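Long-range contacts in STM4351 (Salmonella enterica, PDB 2Y7I), which binds arginine with high specificity as a periplasmic solute-binding protein of family 3, probably delivering it to a membrane transporter: residues Y16-F21 with D160-G165; N37-E42 with A208-V213; Q87-G92 with L191-R196; H105-L110 with A175-R180. One frame throughout, in Å; residues are numbered along the deposited sequence.

Contact 1. Residues Y16-F21 with D160-G165; sequences YAPYEF and DVAAIG. With ARG (arginine), chain C.
Ala17 and Ala163 bring their CA atoms within 5.6 Å where the loop 16-21, kinked by the cis peptide before Pro18, meets the first turn of the helix that follows Asp160. The backbones touch through a CA-H...O contact, Ala163 CA lying 3.2 Å from Ala17 O, and a water bridges the carbonyls of the same two residues. Tyr16 makes the largest side-chain contribution from its own segment. Its ring is sandwiched: Ala163 CB sits over one face in a CH-pi contact, while CD of the bound arginine covers the opposite face. Tyr16 OH is gripped twice, donating to Asp160 OD2 (2.7 Å) and accepting from Asp160 N (2.8 Å), with ring and carboxylate planes 77° apart. Tyr16 OH meets Asp160 OD2 on the anti side of the carboxylate, and Asp160 OD2 also accepts from N of the arginine at 2.8 Å, so Tyr16, itself against the ligand, probably also orients Asp160. Glu20, bent at chi2 (-94°), brings OE2 to the ligand's NH2. Tyr19 OH packs against Ala162 CB and reaches Ala162 N through a second water. Around this pocket wall, His123 also bonds Asp160, helix 217-227 covers Pro18 and Ala162 with Phe227, and strand 95-100 backs Val161 and Ile164.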
loop_
_atom_site.group_PDB
_atom_site.type_symbol
_atom_site.label_atom_id
_atom_site.label_comp_id
_atom_site.label_asym_id
_atom_site.label_seq_id
_atom_site.Cartn_x
_atom_site.Cartn_y
_atom_site.Cartn_z
ATOM N N TYR A 16 6.202 -16.469 -14.387
ATOM C CA TYR A 16 5.849 -15.070 -14.630
ATOM C C TYR A 16 6.609 -14.069 -13.748
ATOM O O TYR A 16 5.997 -13.315 -13.006
ATOM C CB TYR A 16 4.320 -14.916 -14.435
ATOM C CG TYR A 16 3.626 -13.944 -15.385
ATOM C CD1 TYR A 16 3.813 -14.031 -16.765
ATOM C CD2 TYR A 16 2.759 -12.955 -14.897
ATOM C CE1 TYR A 16 3.179 -13.144 -17.641
ATOM C CE2 TYR A 16 2.122 -12.063 -15.763
ATOM C CZ TYR A 16 2.334 -12.170 -17.136
ATOM O OH TYR A 16 1.702 -11.309 -18.011
ATOM N N ALA A 17 7.940 -14.060 -13.834
ATOM C CA ALA A 17 8.748 -13.055 -13.136
ATOM C C ALA A 17 8.301 -11.673 -13.590
ATOM O O ALA A 17 8.021 -11.496 -14.779
ATOM C CB ALA A 17 10.246 -13.250 -13.444
ATOM N N PRO A 18 8.246 -10.686 -12.667
ATOM C CA PRO A 18 8.635 -10.715 -11.247
ATOM C C PRO A 18 7.506 -11.063 -10.263
ATOM O O PRO A 18 7.703 -10.934 -9.052
ATOM C CB PRO A 18 9.046 -9.258 -10.997
ATOM C CG PRO A 18 8.037 -8.488 -11.812
ATOM C CD PRO A 18 7.802 -9.332 -13.065
ATOM N N TYR A 19 6.334 -11.435 -10.770
ATOM C CA TYR A 19 5.194 -11.783 -9.917
ATOM C C TYR A 19 5.471 -13.093 -9.154
ATOM O O TYR A 19 5.405 -13.130 -7.935
ATOM C CB TYR A 19 3.922 -11.910 -10.761
ATOM C CG TYR A 19 3.537 -10.642 -11.506
ATOM C CD1 TYR A 19 2.833 -9.627 -10.867
ATOM C CD2 TYR A 19 3.904 -10.449 -12.847
ATOM C CE1 TYR A 19 2.484 -8.458 -11.538
ATOM C CE2 TYR A 19 3.553 -9.292 -13.524
ATOM C CZ TYR A 19 2.851 -8.305 -12.865
ATOM O OH TYR A 19 2.506 -7.153 -13.519
ATOM N N GLU A 20 5.795 -14.153 -9.895
ATOM C CA GLU A 20 6.168 -15.448 -9.319
ATOM C C GLU A 20 6.973 -16.219 -10.336
ATOM O O GLU A 20 6.624 -16.256 -11.521
ATOM C CB GLU A 20 4.947 -16.282 -8.897
ATOM C CG GLU A 20 3.849 -16.367 -9.967
ATOM C CD GLU A 20 2.791 -15.317 -9.770
ATOM O OE1 GLU A 20 2.557 -14.966 -8.595
ATOM O OE2 GLU A 20 2.198 -14.841 -10.771
ATOM N N PHE A 21 8.066 -16.807 -9.859
ATOM C CA PHE A 21 8.983 -17.563 -10.687
ATOM C C PHE A 21 9.855 -18.450 -9.804
ATOM O O PHE A 21 9.756 -18.409 -8.570
ATOM C CB PHE A 21 9.818 -16.629 -11.584
ATOM C CG PHE A 21 10.753 -15.707 -10.834
ATOM C CD1 PHE A 21 10.280 -14.525 -10.260
ATOM C CD2 PHE A 21 12.115 -15.997 -10.751
ATOM C CE1 PHE A 21 11.141 -13.658 -9.598
ATOM C CE2 PHE A 21 12.984 -15.143 -10.082
ATOM C CZ PHE A 21 12.493 -13.963 -9.504
ATOM N N ASP A 160 1.921 -9.089 -19.700
ATOM C CA ASP A 160 2.000 -7.895 -18.840
ATOM C C ASP A 160 3.336 -7.192 -19.018
ATOM O O ASP A 160 4.372 -7.839 -19.167
ATOM C CB ASP A 160 1.746 -8.229 -17.353
ATOM C CG ASP A 160 0.270 -8.507 -17.060
ATOM O OD1 ASP A 160 -0.512 -7.550 -16.930
ATOM O OD2 ASP A 160 -0.120 -9.680 -16.966
ATOM N N VAL A 161 3.302 -5.860 -19.007
ATOM C CA VAL A 161 4.509 -5.067 -19.239
ATOM C C VAL A 161 5.652 -5.406 -18.284
ATOM O O VAL A 161 6.799 -5.479 -18.718
ATOM C CB VAL A 161 4.228 -3.520 -19.347
ATOM C CG1 VAL A 161 3.646 -2.948 -18.052
ATOM C CG2 VAL A 161 5.477 -2.774 -19.794
ATOM N N ALA A 162 5.335 -5.645 -17.005
ATOM C CA ALA A 162 6.358 -5.993 -16.015
ATOM C C ALA A 162 7.058 -7.307 -16.358
ATOM O O ALA A 162 8.290 -7.415 -16.254
ATOM C CB ALA A 162 5.749 -6.053 -14.585
ATOM N N ALA A 163 6.274 -8.296 -16.773
ATOM C CA ALA A 163 6.805 -9.621 -17.084
ATOM C C ALA A 163 7.663 -9.576 -18.343
ATOM O O ALA A 163 8.775 -10.106 -18.364
ATOM C CB ALA A 163 5.672 -10.622 -17.240
ATOM N N ILE A 164 7.149 -8.920 -19.378
ATOM C CA ILE A 164 7.876 -8.772 -20.647
ATOM C C ILE A 164 9.149 -7.957 -20.414
ATOM O O ILE A 164 10.246 -8.332 -20.870
ATOM C CB ILE A 164 6.980 -8.105 -21.729
ATOM C CG1 ILE A 164 5.724 -8.948 -22.084
ATOM C CG2 ILE A 164 7.790 -7.670 -22.963
ATOM C CD1 ILE A 164 5.922 -10.424 -22.216
ATOM N N GLY A 165 9.004 -6.853 -19.682
ATOM C CA GLY A 165 10.132 -5.988 -19.333
ATOM C C GLY A 165 11.231 -6.762 -18.641
ATOM O O GLY A 165 12.422 -6.601 -18.954
HETATM N N ARG C . -2.385 -10.610 -15.699
HETATM C CA ARG C . -2.782 -11.615 -16.734
HETATM C C ARG C . -4.142 -12.206 -16.383
HETATM O O ARG C . -4.638 -13.078 -17.093
HETATM C CB ARG C . -1.729 -12.736 -16.855
HETATM C CG ARG C . -1.402 -13.438 -15.525
HETATM C CD ARG C . -0.470 -14.635 -15.706
HETATM N NE ARG C . 0.069 -15.051 -14.408
HETATM C CZ ARG C . 0.889 -16.081 -14.214
HETATM N NH1 ARG C . 1.291 -16.847 -15.231
HETATM N NH2 ARG C . 1.308 -16.348 -12.995
HETATM O OXT ARG C . -4.759 -11.837 -15.366
HETATM O O HOH W 1 9.019 -12.550 -17.021
HETATM O O HOH W 2 2.852 -5.053 -15.317
#

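Contact 2. Residues N37-E42 with A208-V213; sequences NAVCKE and AALDKV
Glu42, at the end of helix 31-42, can be followed outward across helix 200-214. Its CB rests 3.7 Å from Ala209 CB, methylene against methyl. Glu42 CG, set anti to the carbonyl carbon (chi1 -72°), leans over Val213, 4.0 Å from Val213 CG2. A bend at chi2 (-64°) then brings the carboxylate slantwise across the aliphatic chain of Lys212: Glu42 CD lies near Lys212 CB and CD, and Glu42 OE1 comes within 3.6 Å of Lys212 CD. The charges themselves stay apart, Glu42 OE1 to Lys212 NZ being 4.6 Å, too far for a salt bridge, so any attraction is probably weak. Deeper in, Val39 spreads its two methyls over different partners. Val39 CG1 meets Ala209 CB, while Val39 CG2 touches Leu210 CD2 at 3.7 Å. Val213 CG2 fits against Ala38, 3.7 Å from Ala38 O and 3.8 Å from Ala38 CB. On its far side helix 200-214 faces the second subunit: Asp211 O of this chain accepts a hydrogen bond from Lys214 NZ of the second subunit. With alanines at Ala38 and Ala209, the axes of segments 37-42 and 208-213 approach to 8.7 Å at a crossing angle of 114°, an apolar helix-helix packing with a charged margin within one lobe of the periplasmic binding protein fold.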
loop_
_atom_site.group_PDB
_atom_site.type_symbol
_atom_site.label_atom_id
_atom_site.label_comp_id
_atom_site.label_asym_id
_atom_site.label_seq_id
_atom_site.Cartn_x
_atom_site.Cartn_y
_atom_site.Cartn_z
ATOM N N ASN A 37 3.207 -14.098 1.697
ATOM C CA ASN A 37 3.899 -14.361 2.963
ATOM C C ASN A 37 3.558 -13.308 4.020
ATOM O O ASN A 37 3.321 -13.640 5.180
ATOM C CB ASN A 37 5.415 -14.460 2.762
ATOM C CG ASN A 37 5.862 -15.856 2.309
ATOM O OD1 ASN A 37 5.422 -16.865 2.850
ATOM N ND2 ASN A 37 6.756 -15.907 1.335
ATOM N N ALA A 38 3.511 -12.044 3.601
ATOM C CA ALA A 38 3.173 -10.947 4.508
ATOM C C ALA A 38 1.732 -11.083 5.013
ATOM O O ALA A 38 1.457 -10.881 6.200
ATOM C CB ALA A 38 3.398 -9.585 3.817
ATOM N N VAL A 39 0.821 -11.439 4.108
ATOM C CA VAL A 39 -0.574 -11.728 4.469
ATOM C C VAL A 39 -0.660 -12.884 5.483
ATOM O O VAL A 39 -1.326 -12.756 6.520
ATOM C CB VAL A 39 -1.428 -12.018 3.215
ATOM C CG1 VAL A 39 -2.826 -12.569 3.586
ATOM C CG2 VAL A 39 -1.545 -10.757 2.372
ATOM N N CYS A 40 0.025 -13.990 5.193
ATOM C CA CYS A 40 0.099 -15.122 6.133
ATOM C C CYS A 40 0.650 -14.743 7.515
ATOM O O CYS A 40 0.108 -15.183 8.548
ATOM C CB CYS A 40 0.898 -16.280 5.533
ATOM S SG CYS A 40 -0.034 -17.088 4.238
ATOM N N LYS A 41 1.705 -13.926 7.540
ATOM C CA LYS A 41 2.260 -13.464 8.815
ATOM C C LYS A 41 1.219 -12.691 9.634
ATOM O O LYS A 41 1.067 -12.936 10.830
ATOM C CB LYS A 41 3.541 -12.643 8.617
ATOM C CG LYS A 41 4.248 -12.315 9.934
ATOM C CD LYS A 41 5.646 -11.763 9.705
ATOM C CE LYS A 41 6.379 -11.601 11.035
ATOM N NZ LYS A 41 7.760 -11.070 10.857
ATOM N N GLU A 42 0.487 -11.783 8.985
ATOM C CA GLU A 42 -0.590 -11.031 9.659
ATOM C C GLU A 42 -1.714 -11.940 10.142
ATOM O O GLU A 42 -2.398 -11.630 11.115
ATOM C CB GLU A 42 -1.172 -9.938 8.753
ATOM C CG GLU A 42 -0.274 -8.729 8.526
ATOM C CD GLU A 42 0.010 -7.920 9.794
ATOM O OE1 GLU A 42 -0.691 -8.092 10.813
ATOM O OE2 GLU A 42 0.958 -7.106 9.758
ATOM N N ALA A 208 -8.526 -8.119 5.847
ATOM C CA ALA A 208 -8.055 -7.438 7.043
ATOM C C ALA A 208 -6.520 -7.428 7.072
ATOM O O ALA A 208 -5.917 -6.437 7.469
ATOM C CB ALA A 208 -8.614 -8.084 8.296
ATOM N N ALA A 209 -5.907 -8.525 6.633
ATOM C CA ALA A 209 -4.448 -8.628 6.567
ATOM C C ALA A 209 -3.859 -7.721 5.478
ATOM O O ALA A 209 -2.861 -7.027 5.714
ATOM C CB ALA A 209 -4.025 -10.079 6.352
ATOM N N LEU A 210 -4.485 -7.715 4.301
ATOM C CA LEU A 210 -4.067 -6.823 3.202
ATOM C C LEU A 210 -4.149 -5.333 3.575
ATOM O O LEU A 210 -3.269 -4.547 3.202
ATOM C CB LEU A 210 -4.872 -7.099 1.920
ATOM C CG LEU A 210 -4.428 -8.264 1.030
ATOM C CD1 LEU A 210 -5.437 -8.520 -0.059
ATOM C CD2 LEU A 210 -3.040 -8.002 0.423
ATOM N N ASP A 211 -5.192 -4.950 4.317
ATOM C CA ASP A 211 -5.322 -3.574 4.820
ATOM C C ASP A 211 -4.065 -3.162 5.576
ATOM O O ASP A 211 -3.546 -2.058 5.392
ATOM C CB ASP A 211 -6.519 -3.433 5.767
ATOM C CG ASP A 211 -7.839 -3.424 5.044
ATOM O OD1 ASP A 211 -7.837 -3.425 3.802
ATOM O OD2 ASP A 211 -8.880 -3.403 5.720
ATOM N N LYS A 212 -3.595 -4.059 6.438
ATOM C CA LYS A 212 -2.373 -3.833 7.187
ATOM C C LYS A 212 -1.119 -3.889 6.318
ATOM O O LYS A 212 -0.284 -2.992 6.404
ATOM C CB LYS A 212 -2.273 -4.803 8.371
ATOM C CG LYS A 212 -3.287 -4.508 9.462
ATOM C CD LYS A 212 -3.263 -5.581 10.544
ATOM C CE LYS A 212 -4.251 -5.253 11.643
ATOM N NZ LYS A 212 -4.638 -6.472 12.418
ATOM N N VAL A 213 -0.983 -4.929 5.489
ATOM C CA VAL A 213 0.205 -5.073 4.629
ATOM C C VAL A 213 0.355 -3.874 3.695
ATOM O O VAL A 213 1.451 -3.329 3.555
ATOM C CB VAL A 213 0.204 -6.404 3.819
ATOM C CG1 VAL A 213 1.312 -6.424 2.775
ATOM C CG2 VAL A 213 0.345 -7.607 4.770
#

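Contact 3. Residues Q87-G92 with L191-R196; sequences QPYYEG and LGIAVR
Leu191 and Tyr89 form the tight part of this contact. Leu191 O accepts from Tyr89 N at 2.8 Å, and Leu191 N donates to Tyr90 O at 2.7 Å. The same Leu191 O also receives a CA-H...O contact from Pro88 CA at 3.2 Å. Tyr89 CG is set between its backbone N and carbonyl carbon (chi1 67°), which turns the ring back across the partner backbone: Leu191 CB lies over one face, 3.9 Å from the centroid of the Tyr89 ring, while the peptide of Gly192 meets the edge. Leu191 CD1 touches both Tyr89 OH and Tyr90 CB, and it comes to the edge of the Tyr90 ring. In the two-lobed fold of family 3 binding proteins, segment 191-196 runs into strand 194-195, which pairs antiparallel with strand 84-85, and the side chain of Leu191 comes within about 5 Å of the bound arginine. Packing thins beyond Gly192. Ile193 CG1 stands 4.2 Å from Tyr89 CD2, and a water bridges Tyr89 OH and Gly192 O, donating to both; the hydroxyl is also bonded to Asp32. Gln87, whose CB points away from the partner segment, hydrogen-bonds Lys214 and Asp211. At the partly exposed margin, Glu91 likewise directs its CB away from Leu191 and packs on Ser216 of the second subunit.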
loop_
_atom_site.group_PDB
_atom_site.type_symbol
_atom_site.label_atom_id
_atom_site.label_comp_id
_atom_site.label_asym_id
_atom_site.label_seq_id
_atom_site.Cartn_x
_atom_site.Cartn_y
_atom_site.Cartn_z
ATOM N N GLN A 87 -9.793 -7.390 -2.077
ATOM C CA GLN A 87 -9.492 -6.044 -2.535
ATOM C C GLN A 87 -8.279 -6.132 -3.474
ATOM O O GLN A 87 -7.473 -7.069 -3.367
ATOM C CB GLN A 87 -9.140 -5.171 -1.322
ATOM C CG GLN A 87 -7.897 -5.676 -0.565
ATOM C CD GLN A 87 -7.507 -4.795 0.591
ATOM O OE1 GLN A 87 -6.801 -3.799 0.417
ATOM N NE2 GLN A 87 -7.961 -5.153 1.780
ATOM N N PRO A 88 -8.128 -5.155 -4.384
ATOM C CA PRO A 88 -6.920 -5.170 -5.195
ATOM C C PRO A 88 -5.684 -5.055 -4.308
ATOM O O PRO A 88 -5.702 -4.319 -3.321
ATOM C CB PRO A 88 -7.067 -3.920 -6.076
ATOM C CG PRO A 88 -8.037 -3.042 -5.356
ATOM C CD PRO A 88 -8.979 -3.988 -4.675
ATOM N N TYR A 89 -4.633 -5.803 -4.624
ATOM C CA TYR A 89 -3.370 -5.621 -3.903
ATOM C C TYR A 89 -2.345 -4.877 -4.754
ATOM O O TYR A 89 -1.387 -4.331 -4.219
ATOM C CB TYR A 89 -2.811 -6.935 -3.311
ATOM C CG TYR A 89 -2.363 -7.951 -4.342
ATOM C CD1 TYR A 89 -1.050 -7.954 -4.832
ATOM C CD2 TYR A 89 -3.242 -8.915 -4.818
ATOM C CE1 TYR A 89 -0.638 -8.886 -5.784
ATOM C CE2 TYR A 89 -2.836 -9.847 -5.781
ATOM C CZ TYR A 89 -1.540 -9.828 -6.255
ATOM O OH TYR A 89 -1.149 -10.759 -7.206
ATOM N N TYR A 90 -2.565 -4.826 -6.063
ATOM C CA TYR A 90 -1.685 -4.113 -6.985
ATOM C C TYR A 90 -2.487 -3.799 -8.243
ATOM O O TYR A 90 -3.484 -4.466 -8.513
ATOM C CB TYR A 90 -0.448 -4.956 -7.334
ATOM C CG TYR A 90 0.645 -4.186 -8.049
ATOM C CD1 TYR A 90 1.378 -3.196 -7.389
ATOM C CD2 TYR A 90 0.945 -4.448 -9.384
ATOM C CE1 TYR A 90 2.390 -2.487 -8.050
ATOM C CE2 TYR A 90 1.944 -3.756 -10.049
ATOM C CZ TYR A 90 2.665 -2.785 -9.379
ATOM O OH TYR A 90 3.651 -2.102 -10.051
ATOM N N GLU A 91 -2.067 -2.795 -9.009
ATOM C CA GLU A 91 -2.865 -2.351 -10.155
ATOM C C GLU A 91 -2.720 -3.273 -11.345
ATOM O O GLU A 91 -1.650 -3.823 -11.574
ATOM C CB GLU A 91 -2.482 -0.936 -10.575
ATOM C CG GLU A 91 -3.147 0.135 -9.757
ATOM C CD GLU A 91 -2.786 1.526 -10.215
ATOM O OE1 GLU A 91 -2.009 1.654 -11.187
ATOM O OE2 GLU A 91 -3.282 2.491 -9.594
ATOM N N GLY A 92 -3.807 -3.439 -12.095
ATOM C CA GLY A 92 -3.747 -4.089 -13.394
ATOM C C GLY A 92 -3.198 -3.081 -14.377
ATOM O O GLY A 92 -3.666 -1.942 -14.433
ATOM N N LEU A 191 -5.027 -6.493 -9.409
ATOM C CA LEU A 191 -4.665 -7.863 -9.076
ATOM C C LEU A 191 -5.334 -8.232 -7.766
ATOM O O LEU A 191 -5.396 -7.412 -6.846
ATOM C CB LEU A 191 -3.155 -8.024 -8.952
ATOM C CG LEU A 191 -2.297 -7.613 -10.148
ATOM C CD1 LEU A 191 -0.850 -7.962 -9.858
ATOM C CD2 LEU A 191 -2.793 -8.288 -11.441
ATOM N N GLY A 192 -5.831 -9.464 -7.684
ATOM C CA GLY A 192 -6.555 -9.911 -6.491
ATOM C C GLY A 192 -6.086 -11.277 -6.041
ATOM O O GLY A 192 -5.491 -12.034 -6.822
ATOM N N ILE A 193 -6.332 -11.576 -4.774
ATOM C CA ILE A 193 -6.169 -12.927 -4.253
ATOM C C ILE A 193 -7.535 -13.599 -4.341
ATOM O O ILE A 193 -8.517 -13.049 -3.862
ATOM C CB ILE A 193 -5.657 -12.918 -2.791
ATOM C CG1 ILE A 193 -4.213 -12.399 -2.746
ATOM C CG2 ILE A 193 -5.732 -14.331 -2.195
ATOM C CD1 ILE A 193 -3.639 -12.226 -1.334
ATOM N N ALA A 194 -7.591 -14.781 -4.957
ATOM C CA ALA A 194 -8.863 -15.479 -5.169
ATOM C C ALA A 194 -9.092 -16.575 -4.138
ATOM O O ALA A 194 -8.168 -17.289 -3.751
ATOM C CB ALA A 194 -8.940 -16.047 -6.581
ATOM N N VAL A 195 -10.332 -16.669 -3.678
ATOM C CA VAL A 195 -10.776 -17.775 -2.831
ATOM C C VAL A 195 -12.089 -18.287 -3.414
ATOM O O VAL A 195 -12.690 -17.615 -4.257
ATOM C CB VAL A 195 -10.919 -17.357 -1.336
ATOM C CG1 VAL A 195 -9.721 -16.497 -0.901
ATOM C CG2 VAL A 195 -12.224 -16.599 -1.078
ATOM N N ARG A 196 -12.518 -19.473 -2.986
ATOM C CA ARG A 196 -13.812 -20.021 -3.392
ATOM C C ARG A 196 -14.973 -19.123 -2.979
ATOM O O ARG A 196 -14.908 -18.435 -1.956
ATOM C CB ARG A 196 -14.026 -21.400 -2.774
ATOM C CG ARG A 196 -13.423 -22.519 -3.567
ATOM C CD ARG A 196 -13.758 -23.879 -2.944
ATOM N NE ARG A 196 -13.365 -23.991 -1.533
ATOM C CZ ARG A 196 -12.109 -23.995 -1.072
ATOM N NH1 ARG A 196 -11.062 -23.863 -1.897
ATOM N NH2 ARG A 196 -11.899 -24.112 0.235
HETATM O O HOH W 3 -3.208 -12.559 -8.115
#

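Contact 4. Residues H105-L110 with A175-R180; sequences HTFADL and AIMDER
Phe107 and Glu179 meet at about a right angle, the carboxylate plane turned 71° from the ring, with Glu179 CD 3.4 Å from Phe107 CD2 and Glu179 OE2 at the ring edge. The acid's chain is fully extended, CG anti to the backbone N (chi1 -175°), and in this pose Glu179 OE1 accepts a hydrogen bond from Phe107 N at 2.9 Å, met from above the carboxylate plane. A water donates to the same OE1 and accepts from Ala108 N. Met177 comes over the ring instead: its bent end sets CE above the centre of one Phe107 face, while Met177 SD meets Leu110 CD1 tip to tip at 3.6 Å. At the exposed end His105 and Asp178 run alongside each other in the same direction, joined by a bent bond from His105 ND1 to Asp178 OD2 (3.2 Å) that is tilted out of both planes. The backbone tie is straighter, Glu179 N to His105 O at 2.9 Å. Asp109 OD2 accepts from both His105 N and Thr106 N, and Thr106 OG1 takes Asp109 N in an ST motif, fixing the turn. The contact thus fastens the loop before strand 114-118 to the exit of edge strand 174-176; strand 95-100 adjoins it, with Val97 against Phe107 and Met177, and helix 161-168 flanks Ile176 and Arg180.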
loop_
_atom_site.group_PDB
_atom_site.type_symbol
_atom_site.label_atom_id
_atom_site.label_comp_id
_atom_site.label_asym_id
_atom_site.label_seq_id
_atom_site.Cartn_x
_atom_site.Cartn_y
_atom_site.Cartn_z
ATOM N N HIS A 105 5.716 -2.390 -35.153
ATOM C CA HIS A 105 5.352 -1.210 -34.368
ATOM C C HIS A 105 3.931 -1.325 -33.821
ATOM O O HIS A 105 3.643 -0.875 -32.714
ATOM C CB HIS A 105 5.450 0.060 -35.225
ATOM C CG HIS A 105 6.852 0.484 -35.531
ATOM N ND1 HIS A 105 7.453 1.564 -34.921
ATOM C CD2 HIS A 105 7.770 -0.018 -36.393
ATOM C CE1 HIS A 105 8.682 1.705 -35.386
ATOM N NE2 HIS A 105 8.899 0.760 -36.282
ATOM N N THR A 106 3.040 -1.915 -34.614
ATOM C CA THR A 106 1.613 -1.914 -34.289
ATOM C C THR A 106 0.999 -3.290 -34.451
ATOM O O THR A 106 1.558 -4.174 -35.132
ATOM C CB THR A 106 0.805 -0.951 -35.209
ATOM O OG1 THR A 106 0.780 -1.474 -36.539
ATOM C CG2 THR A 106 1.387 0.456 -35.238
ATOM N N PHE A 107 -0.177 -3.465 -33.856
ATOM C CA PHE A 107 -0.970 -4.676 -34.079
ATOM C C PHE A 107 -1.277 -4.919 -35.558
ATOM O O PHE A 107 -1.231 -6.065 -36.020
ATOM C CB PHE A 107 -2.257 -4.649 -33.254
ATOM C CG PHE A 107 -2.040 -4.951 -31.786
ATOM C CD1 PHE A 107 -1.636 -6.224 -31.374
ATOM C CD2 PHE A 107 -2.246 -3.969 -30.822
ATOM C CE1 PHE A 107 -1.430 -6.506 -30.029
ATOM C CE2 PHE A 107 -2.041 -4.239 -29.467
ATOM C CZ PHE A 107 -1.631 -5.518 -29.069
ATOM N N ALA A 108 -1.570 -3.847 -36.299
ATOM C CA ALA A 108 -1.773 -3.949 -37.746
ATOM C C ALA A 108 -0.556 -4.576 -38.435
ATOM O O ALA A 108 -0.710 -5.387 -39.347
ATOM C CB ALA A 108 -2.096 -2.585 -38.359
ATOM N N ASP A 109 0.645 -4.210 -37.986
ATOM C CA ASP A 109 1.885 -4.762 -38.550
ATOM C C ASP A 109 1.982 -6.279 -38.340
ATOM O O ASP A 109 2.673 -6.968 -39.087
ATOM C CB ASP A 109 3.125 -4.101 -37.931
ATOM C CG ASP A 109 3.258 -2.632 -38.277
ATOM O OD1 ASP A 109 2.731 -2.184 -39.318
ATOM O OD2 ASP A 109 3.914 -1.922 -37.480
ATOM N N LEU A 110 1.296 -6.786 -37.321
ATOM C CA LEU A 110 1.308 -8.216 -37.014
ATOM C C LEU A 110 0.258 -9.031 -37.774
ATOM O O LEU A 110 0.074 -10.219 -37.500
ATOM C CB LEU A 110 1.190 -8.430 -35.498
ATOM C CG LEU A 110 2.489 -8.125 -34.737
ATOM C CD1 LEU A 110 2.190 -7.884 -33.254
ATOM C CD2 LEU A 110 3.457 -9.281 -34.907
ATOM N N ALA A 175 12.358 -6.112 -28.205
ATOM C CA ALA A 175 11.877 -4.844 -27.640
ATOM C C ALA A 175 10.374 -4.871 -27.483
ATOM O O ALA A 175 9.675 -5.577 -28.215
ATOM C CB ALA A 175 12.285 -3.645 -28.510
ATOM N N ILE A 176 9.886 -4.092 -26.519
ATOM C CA ILE A 176 8.466 -3.865 -26.360
ATOM C C ILE A 176 7.981 -3.092 -27.593
ATOM O O ILE A 176 8.562 -2.062 -27.972
ATOM C CB ILE A 176 8.142 -3.079 -25.059
ATOM C CG1 ILE A 176 8.349 -3.961 -23.817
ATOM C CG2 ILE A 176 6.687 -2.551 -25.090
ATOM C CD1 ILE A 176 8.302 -3.180 -22.469
ATOM N N MET A 177 6.919 -3.602 -28.204
ATOM C CA MET A 177 6.326 -3.006 -29.387
ATOM C C MET A 177 5.653 -1.685 -29.037
ATOM O O MET A 177 5.125 -1.523 -27.933
ATOM C CB MET A 177 5.350 -3.994 -30.024
ATOM C CG MET A 177 4.953 -3.659 -31.451
ATOM S SD MET A 177 3.797 -4.863 -32.162
ATOM C CE MET A 177 2.293 -4.360 -31.317
ATOM N N ASP A 178 5.688 -0.735 -29.970
ATOM C CA ASP A 178 5.164 0.601 -29.689
ATOM C C ASP A 178 3.684 0.611 -29.273
ATOM O O ASP A 178 3.331 1.252 -28.273
ATOM C CB ASP A 178 5.433 1.571 -30.841
ATOM C CG ASP A 178 6.882 2.056 -30.870
ATOM O OD1 ASP A 178 7.565 1.935 -29.830
ATOM O OD2 ASP A 178 7.338 2.559 -31.926
ATOM N N GLU A 179 2.828 -0.084 -30.019
ATOM C CA GLU A 179 1.406 -0.075 -29.686
ATOM C C GLU A 179 1.137 -1.024 -28.527
ATOM O O GLU A 179 1.448 -2.211 -28.613
ATOM C CB GLU A 179 0.519 -0.445 -30.887
ATOM C CG GLU A 179 -0.980 -0.323 -30.556
ATOM C CD GLU A 179 -1.917 -0.687 -31.691
ATOM O OE1 GLU A 179 -1.458 -1.099 -32.784
ATOM O OE2 GLU A 179 -3.141 -0.565 -31.480
ATOM N N ARG A 180 0.540 -0.488 -27.465
ATOM C CA ARG A 180 0.137 -1.276 -26.317
ATOM C C ARG A 180 -1.369 -1.519 -26.336
ATOM O O ARG A 180 -2.101 -0.866 -27.085
ATOM C CB ARG A 180 0.542 -0.559 -25.030
ATOM C CG ARG A 180 2.029 -0.257 -24.998
ATOM C CD ARG A 180 2.496 0.230 -23.650
ATOM N NE ARG A 180 3.942 0.427 -23.671
ATOM C CZ ARG A 180 4.714 0.466 -22.589
ATOM N NH1 ARG A 180 4.183 0.318 -21.374
ATOM N NH2 ARG A 180 6.018 0.658 -22.725
HETATM O O HOH W 4 -2.843 -1.455 -35.093
#

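Overall arrangement
The four contacts run along the elongated molecule, with contacts 2 and 4 on opposite sides of the chain's centre, their own centres 39 Å apart. Contacts 2 and 3 are neighbours, 13 Å between centres, and strand 194-195 of contact 3 leads to helix 200-214 of contact 2. Contact 1 is the bridge: Tyr19 packs on Leu191 of contact 3, while its helix 161-168 leads to strand 174-176 of contact 4 and packs on it. Along the chain, contact 4 is nested within contact 3 and contact 3 within contact 2, whereas contact 1 crosses the other three. Contact 1 thus joins chain regions from the two sides of the arginine site, consistent with a closed, ligand-bound state.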